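Long-range contacts in probable Rab-related GTPase (Acanthamoeba polyphaga mimivirus, PDB 5XC5), which binds GTP with a magnesium ion as a viral Rab-family small GTPase and may take part in protein transport: residues T110-L115 and I165-E170; K120-K125 and S150-D155. The protein carries 1 engineered substitution. All blocks are in the same frame, centred on the assembly; numbering follows the deposited sequence. Where two conformers were deposited one is given.

Contact 1. Residues T110-L115 and I165-E170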
ATOM      1  N   THR A 110       6.874  -3.775  14.785  1.00 21.52           N
ATOM      2  CA  THR A 110       5.621  -4.484  15.008  1.00 19.57           C
ATOM      3  C   THR A 110       4.950  -4.964  13.725  1.00 19.50           C
ATOM      4  O   THR A 110       3.937  -5.665  13.805  1.00 21.27           O
ATOM      5  CB  THR A 110       4.643  -3.600  15.789  1.00 20.02           C
ATOM      6  OG1 THR A 110       4.401  -2.385  15.067  1.00 20.99           O
ATOM      7  CG2 THR A 110       5.214  -3.257  17.153  1.00 21.90           C
ATOM      8  N   THR A 111       5.465  -4.608  12.555  1.00 18.75           N
ATOM      9  CA  THR A 111       4.771  -4.964  11.325  1.00 17.86           C
ATOM     10  C   THR A 111       4.817  -6.473  11.133  1.00 18.75           C
ATOM     11  O   THR A 111       5.872  -7.096  11.276  1.00 23.97           O
ATOM     12  CB  THR A 111       5.401  -4.247  10.134  1.00 16.47           C
ATOM     13  OG1 THR A 111       5.601  -2.867  10.466  1.00 21.17           O
ATOM     14  CG2 THR A 111       4.484  -4.316   8.921  1.00 20.58           C
ATOM     15  N   TYR A 112       3.666  -7.063  10.831  1.00 15.64           N
ATOM     16  CA  TYR A 112       3.560  -8.491  10.581  1.00 16.36           C
ATOM     17  C   TYR A 112       3.588  -8.837   9.101  1.00 15.45           C
ATOM     18  O   TYR A 112       4.023  -9.932   8.735  1.00 18.00           O
ATOM     19  CB  TYR A 112       2.248  -9.001  11.176  1.00 16.28           C
ATOM     20  CG  TYR A 112       2.018 -10.476  11.022  1.00 20.59           C
ATOM     21  CD1 TYR A 112       2.724 -11.387  11.798  1.00 22.85           C
ATOM     22  CD2 TYR A 112       1.070 -10.964  10.127  1.00 19.71           C
ATOM     23  CE1 TYR A 112       2.508 -12.746  11.675  1.00 25.62           C
ATOM     24  CE2 TYR A 112       0.849 -12.322   9.994  1.00 21.45           C
ATOM     25  CZ  TYR A 112       1.574 -13.209  10.776  1.00 25.03           C
ATOM     26  OH  TYR A 112       1.364 -14.566  10.667  1.00 28.15           O
ATOM     27  N   TYR A 113       3.135  -7.928   8.243  1.00 12.60           N
ATOM     28  CA  TYR A 113       2.998  -8.222   6.824  1.00 13.43           C
ATOM     29  C   TYR A 113       3.211  -6.928   6.061  1.00 11.12           C
ATOM     30  O   TYR A 113       2.514  -5.933   6.312  1.00 11.69           O
ATOM     31  CB  TYR A 113       1.602  -8.776   6.541  1.00 12.16           C
ATOM     32  CG  TYR A 113       1.315  -9.201   5.110  1.00 12.51           C
ATOM     33  CD1 TYR A 113       2.125 -10.122   4.442  1.00 12.07           C
ATOM     34  CD2 TYR A 113       0.187  -8.722   4.455  1.00 11.96           C
ATOM     35  CE1 TYR A 113       1.817 -10.535   3.139  1.00 13.12           C
ATOM     36  CE2 TYR A 113      -0.126  -9.122   3.173  1.00 11.63           C
ATOM     37  CZ  TYR A 113       0.680 -10.025   2.516  1.00 12.11           C
ATOM     38  OH  TYR A 113       0.331 -10.394   1.234  1.00 12.62           O
ATOM     39  N   ILE A 114       4.175  -6.950   5.146  1.00 10.62           N
ATOM     40  CA  ILE A 114       4.442  -5.851   4.225  1.00  9.55           C
ATOM     41  C   ILE A 114       4.101  -6.361   2.836  1.00  9.70           C
ATOM     42  O   ILE A 114       4.627  -7.394   2.409  1.00 10.00           O
ATOM     43  CB  ILE A 114       5.907  -5.402   4.286  1.00 11.28           C
ATOM     44  CG1 ILE A 114       6.243  -4.881   5.680  1.00 13.16           C
ATOM     45  CG2 ILE A 114       6.159  -4.344   3.244  1.00 11.86           C
ATOM     46  CD1 ILE A 114       7.690  -4.398   5.805  1.00 15.28           C
ATOM     47  N   LEU A 115       3.201  -5.654   2.148  1.00  9.80           N
ATOM     48  CA  LEU A 115       2.737  -6.026   0.817  1.00  9.15           C
ATOM     49  C   LEU A 115       3.081  -4.901  -0.149  1.00  7.68           C
ATOM     50  O   LEU A 115       2.599  -3.776   0.009  1.00  8.49           O
ATOM     51  CB  LEU A 115       1.230  -6.287   0.841  1.00  8.43           C
ATOM     52  CG  LEU A 115       0.568  -6.605  -0.501  1.00  9.19           C
ATOM     53  CD1 LEU A 115       1.228  -7.792  -1.180  1.00  9.28           C
ATOM     54  CD2 LEU A 115      -0.921  -6.858  -0.275  1.00  9.55           C
ATOM     55  N   ILE A 165      -5.929  -8.522   4.844  1.00 12.07           N
ATOM     56  CA  ILE A 165      -6.890  -8.949   5.859  1.00 14.03           C
ATOM     57  C   ILE A 165      -6.580 -10.365   6.332  1.00 13.83           C
ATOM     58  O   ILE A 165      -6.567 -10.644   7.540  1.00 13.79           O
ATOM     59  CB  ILE A 165      -8.326  -8.818   5.317  1.00 13.17           C
ATOM     60  CG1 ILE A 165      -8.690  -7.340   5.154  1.00 13.53           C
ATOM     61  CG2 ILE A 165      -9.323  -9.558   6.227  1.00 14.81           C
ATOM     62  CD1 ILE A 165      -9.810  -7.104   4.177  1.00 13.18           C
ATOM     63  N   ASP A 166      -6.326 -11.281   5.387  1.00 13.84           N
ATOM     64  CA  ASP A 166      -5.994 -12.655   5.760  1.00 17.54           C
ATOM     65  C   ASP A 166      -4.796 -12.691   6.699  1.00 15.93           C
ATOM     66  O   ASP A 166      -4.804 -13.409   7.704  1.00 16.98           O
ATOM     67  CB  ASP A 166      -5.681 -13.502   4.523  1.00 17.09           C
ATOM     68  CG  ASP A 166      -6.885 -13.738   3.632  0.56 20.50           C
ATOM     69  OD1 ASP A 166      -8.012 -13.375   4.016  0.56 22.24           O
ATOM     70  OD2 ASP A 166      -6.697 -14.310   2.537  0.56 24.45           O
ATOM     71  N   LYS A 167      -3.754 -11.915   6.392  1.00 12.98           N
ATOM     72  CA  LYS A 167      -2.570 -11.910   7.241  1.00 14.14           C
ATOM     73  C   LYS A 167      -2.870 -11.313   8.610  1.00 14.39           C
ATOM     74  O   LYS A 167      -2.426 -11.847   9.631  1.00 15.99           O
ATOM     75  CB  LYS A 167      -1.428 -11.165   6.545  1.00 13.91           C
ATOM     76  CG  LYS A 167      -0.808 -11.921   5.391  1.00 15.45           C
ATOM     77  CD  LYS A 167      -0.008 -13.130   5.878  1.00 18.03           C
ATOM     78  CE  LYS A 167       0.697 -13.826   4.736  1.00 24.38           C
ATOM     79  NZ  LYS A 167      -0.273 -14.237   3.699  1.00 26.47           N
ATOM     80  N   MET A 168      -3.627 -10.212   8.664  1.00 13.24           N
ATOM     81  CA  MET A 168      -3.994  -9.653   9.963  1.00 13.83           C
ATOM     82  C   MET A 168      -4.765 -10.657  10.807  1.00 18.43           C
ATOM     83  O   MET A 168      -4.612 -10.684  12.033  1.00 18.98           O
ATOM     84  CB  MET A 168      -4.812  -8.369   9.797  1.00 14.02           C
ATOM     85  CG  MET A 168      -4.069  -7.210   9.117  1.00 13.09           C
ATOM     86  SD  MET A 168      -2.549  -6.664   9.949  1.00 15.00           S
ATOM     87  CE  MET A 168      -1.308  -7.565   9.016  1.00 14.37           C
ATOM     88  N   SER A 169      -5.579 -11.501  10.171  1.00 16.64           N
ATOM     89  CA  SER A 169      -6.389 -12.454  10.920  1.00 19.37           C
ATOM     90  C   SER A 169      -5.545 -13.542  11.570  1.00 22.00           C
ATOM     91  O   SER A 169      -6.035 -14.226  12.477  1.00 25.16           O
ATOM     92  CB  SER A 169      -7.456 -13.075  10.011  1.00 20.88           C
ATOM     93  OG  SER A 169      -6.920 -14.093   9.185  1.00 20.66           O
ATOM     94  N   GLU A 170      -4.295 -13.714  11.133  1.00 19.79           N
ATOM     95  CA  GLU A 170      -3.380 -14.690  11.718  1.00 21.90           C
ATOM     96  C   GLU A 170      -2.710 -14.198  12.991  1.00 24.15           C
ATOM     97  O   GLU A 170      -2.112 -15.010  13.705  1.00 28.44           O
ATOM     98  CB  GLU A 170      -2.265 -15.042  10.732  1.00 24.42           C
ATOM     99  CG  GLU A 170      -2.728 -15.653   9.435  1.00 24.14           C
ATOM    100  CD  GLU A 170      -1.597 -15.818   8.431  1.00 25.22           C
ATOM    101  OE1 GLU A 170      -0.443 -15.446   8.743  1.00 25.79           O
ATOM    102  OE2 GLU A 170      -1.866 -16.319   7.320  1.00 31.61           O
TER

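Contact 2. Residues K120-K125 and S150-D155. With GTP (guanosine-5'-triphosphate), chain B.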
ATOM      1  N   LYS A 120      -1.090   0.744 -11.160  1.00  8.65           N
ATOM      2  CA  LYS A 120      -1.292   1.317 -12.497  1.00  9.24           C
ATOM      3  C   LYS A 120      -1.119   0.290 -13.610  1.00  9.46           C
ATOM      4  O   LYS A 120      -0.737   0.636 -14.733  1.00  9.49           O
ATOM      5  CB  LYS A 120      -0.489   2.601 -12.759  1.00  9.75           C
ATOM      6  CG  LYS A 120      -0.588   3.603 -11.620  1.00  8.89           C
ATOM      7  CD  LYS A 120      -0.222   4.990 -12.072  1.00 11.06           C
ATOM      8  CE  LYS A 120      -0.193   5.975 -10.894  1.00 11.75           C
ATOM      9  NZ  LYS A 120       0.180   7.360 -11.362  1.00 14.65           N
ATOM     10  N   ILE A 121      -1.429  -0.977 -13.318  1.00  9.20           N
ATOM     11  CA  ILE A 121      -1.283  -2.033 -14.318  1.00  9.31           C
ATOM     12  C   ILE A 121      -2.180  -1.839 -15.534  1.00  9.73           C
ATOM     13  O   ILE A 121      -1.971  -2.507 -16.549  1.00 10.46           O
ATOM     14  CB  ILE A 121      -1.465  -3.433 -13.688  1.00  9.67           C
ATOM     15  CG1 ILE A 121      -2.920  -3.648 -13.243  1.00  9.75           C
ATOM     16  CG2 ILE A 121      -0.462  -3.641 -12.571  1.00  9.43           C
ATOM     17  CD1 ILE A 121      -3.168  -4.981 -12.533  1.00  9.73           C
ATOM     18  N   ASP A 122      -3.180  -0.958 -15.450  1.00 10.63           N
ATOM     19  CA  ASP A 122      -4.018  -0.653 -16.604  1.00 11.23           C
ATOM     20  C   ASP A 122      -3.224  -0.010 -17.727  1.00 12.51           C
ATOM     21  O   ASP A 122      -3.625  -0.114 -18.890  1.00 13.04           O
ATOM     22  CB  ASP A 122      -5.155   0.282 -16.189  1.00 12.03           C
ATOM     23  CG  ASP A 122      -4.645   1.553 -15.528  1.00 13.25           C
ATOM     24  OD1 ASP A 122      -4.182   1.466 -14.370  1.00 12.65           O
ATOM     25  OD2 ASP A 122      -4.696   2.634 -16.155  1.00 13.56           O
ATOM     26  N   ILE A 123      -2.107   0.651 -17.409  1.00 10.81           N
ATOM     27  CA  ILE A 123      -1.291   1.286 -18.435  1.00 11.66           C
ATOM     28  C   ILE A 123      -0.707   0.215 -19.346  1.00 11.88           C
ATOM     29  O   ILE A 123      -0.342  -0.879 -18.896  1.00 11.66           O
ATOM     30  CB  ILE A 123      -0.195   2.131 -17.762  1.00 12.06           C
ATOM     31  CG1 ILE A 123      -0.836   3.272 -16.965  1.00 12.54           C
ATOM     32  CG2 ILE A 123       0.808   2.650 -18.801  1.00 13.26           C
ATOM     33  CD1 ILE A 123       0.132   4.099 -16.158  1.00 14.51           C
ATOM     34  N   ASP A 124      -0.639   0.521 -20.640  1.00 14.68           N
ATOM     35  CA  ASP A 124      -0.089  -0.384 -21.638  1.00 12.58           C
ATOM     36  C   ASP A 124       1.215  -0.999 -21.153  1.00 13.34           C
ATOM     37  O   ASP A 124       2.103  -0.300 -20.667  1.00 12.87           O
ATOM     38  CB  ASP A 124       0.171   0.416 -22.916  1.00 16.34           C
ATOM     39  CG  ASP A 124      -1.091   0.988 -23.510  0.60 20.02           C
ATOM     40  OD1 ASP A 124      -2.183   0.579 -23.074  0.60 17.70           O
ATOM     41  OD2 ASP A 124      -0.986   1.843 -24.417  0.60 22.03           O
ATOM     42  N   LYS A 125       1.318  -2.319 -21.309  1.00 12.99           N
ATOM     43  CA  LYS A 125       2.463  -3.064 -20.807  1.00 13.29           C
ATOM     44  C   LYS A 125       3.780  -2.558 -21.387  1.00 12.72           C
ATOM     45  O   LYS A 125       4.805  -2.589 -20.704  1.00 14.82           O
ATOM     46  CB  LYS A 125       2.257  -4.550 -21.121  1.00 15.61           C
ATOM     47  CG  LYS A 125       3.391  -5.467 -20.709  1.00 16.01           C
ATOM     48  CD  LYS A 125       3.540  -5.554 -19.197  1.00 14.78           C
ATOM     49  CE  LYS A 125       4.460  -6.706 -18.838  1.00 18.38           C
ATOM     50  NZ  LYS A 125       4.786  -6.752 -17.392  1.00 25.93           N
ATOM     51  N   SER A 150      -4.720  -1.934 -10.105  1.00  8.87           N
ATOM     52  CA  SER A 150      -5.072  -0.633 -10.655  1.00  9.64           C
ATOM     53  C   SER A 150      -6.135  -0.039  -9.750  1.00 10.63           C
ATOM     54  O   SER A 150      -7.123  -0.712  -9.441  1.00 10.77           O
ATOM     55  CB  SER A 150      -5.655  -0.775 -12.060  1.00 10.10           C
ATOM     56  OG  SER A 150      -6.202   0.466 -12.494  1.00 13.15           O
ATOM     57  N   SER A 151      -5.924   1.213  -9.320  1.00 10.58           N
ATOM     58  CA  SER A 151      -6.887   1.887  -8.454  1.00 11.72           C
ATOM     59  C   SER A 151      -8.274   1.919  -9.067  1.00 13.08           C
ATOM     60  O   SER A 151      -9.273   1.956  -8.337  1.00 15.50           O
ATOM     61  CB  SER A 151      -6.453   3.334  -8.212  1.00 11.52           C
ATOM     62  OG  SER A 151      -5.101   3.434  -7.782  1.00 12.90           O
ATOM     63  N   PHE A 152      -8.357   1.940 -10.392  1.00 12.07           N
ATOM     64  CA  PHE A 152      -9.620   2.077 -11.104  1.00 15.71           C
ATOM     65  C   PHE A 152     -10.339   0.754 -11.282  1.00 18.05           C
ATOM     66  O   PHE A 152     -11.470   0.741 -11.779  1.00 20.68           O
ATOM     67  CB  PHE A 152      -9.381   2.726 -12.476  1.00 17.18           C
ATOM     68  CG  PHE A 152      -8.596   4.005 -12.409  1.00 17.42           C
ATOM     69  CD1 PHE A 152      -8.743   4.863 -11.335  1.00 16.15           C
ATOM     70  CD2 PHE A 152      -7.693   4.337 -13.411  1.00 17.92           C
ATOM     71  CE1 PHE A 152      -8.013   6.039 -11.256  1.00 18.75           C
ATOM     72  CE2 PHE A 152      -6.966   5.520 -13.343  1.00 19.01           C
ATOM     73  CZ  PHE A 152      -7.126   6.362 -12.259  1.00 19.11           C
ATOM     74  N   GLU A 153      -9.726  -0.356 -10.884  1.00 13.06           N
ATOM     75  CA  GLU A 153     -10.330  -1.679 -10.996  1.00 11.77           C
ATOM     76  C   GLU A 153     -10.550  -2.223  -9.591  1.00 12.42           C
ATOM     77  O   GLU A 153      -9.618  -2.726  -8.955  1.00 12.67           O
ATOM     78  CB  GLU A 153      -9.444  -2.602 -11.824  1.00 14.32           C
ATOM     79  CG  GLU A 153     -10.048  -3.996 -12.039  1.00 16.06           C
ATOM     80  CD  GLU A 153     -11.543  -3.939 -12.292  1.00 19.10           C
ATOM     81  OE1 GLU A 153     -11.943  -3.418 -13.356  1.00 19.49           O
ATOM     82  OE2 GLU A 153     -12.319  -4.395 -11.420  1.00 16.74           O
ATOM     83  N   SER A 154     -11.791  -2.136  -9.112  1.00 12.63           N
ATOM     84  CA  SER A 154     -12.093  -2.526  -7.742  1.00 12.60           C
ATOM     85  C   SER A 154     -11.732  -3.978  -7.460  1.00 13.05           C
ATOM     86  O   SER A 154     -11.411  -4.318  -6.320  1.00 12.09           O
ATOM     87  CB  SER A 154     -13.573  -2.289  -7.450  1.00 17.50           C
ATOM     88  OG  SER A 154     -14.363  -3.141  -8.245  0.62 15.81           O
ATOM     89  N   ASP A 155     -11.783  -4.857  -8.470  1.00 11.78           N
ATOM     90  CA  ASP A 155     -11.423  -6.252  -8.227  1.00 11.99           C
ATOM     91  C   ASP A 155      -9.978  -6.378  -7.755  1.00 10.86           C
ATOM     92  O   ASP A 155      -9.663  -7.224  -6.909  1.00 10.60           O
ATOM     93  CB  ASP A 155     -11.654  -7.088  -9.488  1.00 11.05           C
ATOM     94  CG  ASP A 155     -13.122  -7.295  -9.800  1.00 15.33           C
ATOM     95  OD1 ASP A 155     -13.989  -6.784  -9.054  1.00 16.45           O
ATOM     96  OD2 ASP A 155     -13.412  -7.954 -10.814  1.00 13.42           O
TER
HETATM   97  PG  GTP B 201       0.580  11.399  -2.834  1.00 11.07           P
HETATM   98  O1G GTP B 201      -0.572  11.625  -1.874  1.00 11.62           O
HETATM   99  O2G GTP B 201       1.053  12.680  -3.457  1.00 11.58           O
HETATM  100  O3G GTP B 201       1.712  10.617  -2.205  1.00 11.85           O
HETATM  101  O3B GTP B 201       0.069  10.537  -4.133  1.00 10.67           O
HETATM  102  PB  GTP B 201      -0.825   9.183  -4.124  1.00  8.76           P
HETATM  103  O1B GTP B 201      -1.866   9.228  -3.022  1.00 10.19           O
HETATM  104  O2B GTP B 201       0.073   7.979  -4.080  1.00  9.77           O
HETATM  105  O3A GTP B 201      -1.480   9.127  -5.601  1.00 10.58           O
HETATM  106  PA  GTP B 201      -2.996   9.567  -5.988  1.00 23.30           P
HETATM  107  O1A GTP B 201      -4.004   8.530  -5.480  1.00 11.34           O
HETATM  108  O2A GTP B 201      -3.246  11.032  -5.574  1.00 13.09           O
HETATM  109  O5' GTP B 201      -2.932   9.407  -7.605  1.00 11.44           O
HETATM  110  C5' GTP B 201      -2.075  10.212  -8.389  1.00 13.63           C
HETATM  111  C4' GTP B 201      -2.586  10.243  -9.828  1.00 14.16           C
HETATM  112  O4' GTP B 201      -2.452   8.933 -10.360  1.00 14.06           O
HETATM  113  C3' GTP B 201      -4.050  10.624  -9.951  1.00 18.15           C
HETATM  114  O3' GTP B 201      -4.242  11.439 -11.099  1.00 21.62           O
HETATM  115  C2' GTP B 201      -4.744   9.296 -10.158  1.00 17.37           C
HETATM  116  O2' GTP B 201      -5.942   9.414 -10.891  1.00 20.65           O
HETATM  117  C1' GTP B 201      -3.688   8.497 -10.894  1.00 14.03           C
HETATM  118  N9  GTP B 201      -3.873   7.067 -10.611  1.00 13.02           N
HETATM  119  C8  GTP B 201      -4.075   6.471  -9.393  1.00 12.63           C
HETATM  120  N7  GTP B 201      -4.186   5.138  -9.568  1.00 13.19           N
HETATM  121  C5  GTP B 201      -4.061   4.879 -10.895  1.00 11.59           C
HETATM  122  C6  GTP B 201      -4.091   3.701 -11.633  1.00 10.45           C
HETATM  123  O6  GTP B 201      -4.260   2.575 -11.133  1.00 11.69           O
HETATM  124  N1  GTP B 201      -3.930   3.813 -12.994  1.00 11.61           N
HETATM  125  C2  GTP B 201      -3.728   5.024 -13.621  1.00 11.76           C
HETATM  126  N2  GTP B 201      -3.575   5.039 -14.941  1.00 12.56           N
HETATM  127  N3  GTP B 201      -3.688   6.195 -12.901  1.00 12.40           N
HETATM  128  C4  GTP B 201      -3.861   6.092 -11.557  1.00 11.73           C

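Contact 1. Residues T110-L115 and I165-E170
Tyr113, at the start of strand 113-119, and Tyr112 just before it pack against the last turns of helix 154-169 in a mainly aromatic and aliphatic strand-to-helix contact, far from the nucleotide. Tyr113 and Lys167 form its centre. CG of Lys167 stands over the middle of the Tyr113 ring, 3.3 Å from the centroid and 7° off the ring normal, a CH-pi contact. The lysine chain crosses the tyrosine at about a right angle; the bend at chi2 (-70°) turns it along the ring, CE ending 3.8 Å from Tyr113 CE1. The hydroxyl of Tyr113 is held elsewhere, by Asp145 on the edge strand 145-148. This is the Ras-like alpha/beta fold, in which the C-terminal helix lies across one face of the central sheet while helix 91-107 takes the side chain of Ile114. Met168 starts out away from the strand, but its bent chain returns CE to 4.0 Å from Tyr113 CB, and CE also nears the Tyr112 ring at its edge. Tyr112, with CG anti to its own N (chi1 -179°), reaches out along the helix end. Its OH donates to Glu170 OE1 at 2.8 Å; OE1 lies at the ring edge, in the plane of the ring, and accepts through its anti lone pair, the carboxylate plane turned nearly square to the ring. On the way, Tyr112 CE2 passes 3.3 Å from the carbonyl O of Lys167.

Contact 2. Residues K120-K125 and S150-D155
Asp122 and Ser150 meet at the Watson-Crick edge of guanine, where the NKxD (G4) loop faces the loop at the position of the G5 (SAK) motif of small GTPases. Asp122 takes two base donors on one carboxylate: GTP N1 gives to OD1 at 2.7 Å, nearly straight at 172°, and N2 to OD2 at 2.9 Å. Ser150 OG lies 2.9 Å from Asp122 OD1 and 3.2 Å from GTP O6, and its single proton could serve either acceptor. The amide N of Ser151 bonds O6 at 2.8 Å, while Ser151 OG gives to GTP N7 and is itself bonded to Asn119. Lys120 NZ ties the ribose O4' to the P-loop carbonyl of Gly15. Among the apolar contacts, the extended aliphatic chain of Lys120 runs along one face of the base, and the tilted Phe152 ring approaches the other by CE2 and CZ, CE2 lying 3.3 Å from GTP C2. Ile121 CG1 rests on the Ser150 backbone, 4.0 Å from N. Residues 120-125 leave the C-terminal end of strand 113-119, and residues 150-155 lead from strand 145-148 into helix 154-169, with Ser151 also touching helix 18-26.

In the fold
From the N terminus, the chain builds the P-loop, helix 18-26 and the first four strands of the sheet before either contact begins. Helix 91-107 then leads to 110-115, the first half of contact 1. Strand 113-119 runs through the sheet as its fifth strand across and delivers 120-125 to the nucleotide; helix 132-141 and strand 145-148 follow, and 150-155 closes contact 2. Helix 154-169 runs back to 165-170, where contact 1 closes, so the shorter loop lies wholly within the longer one. Both contacts use this helix, contact 2 at its start and contact 1 near its end; contact 1 meets the beginning of strand 113-119, contact 2 the loop after it, with centres 24 Å apart.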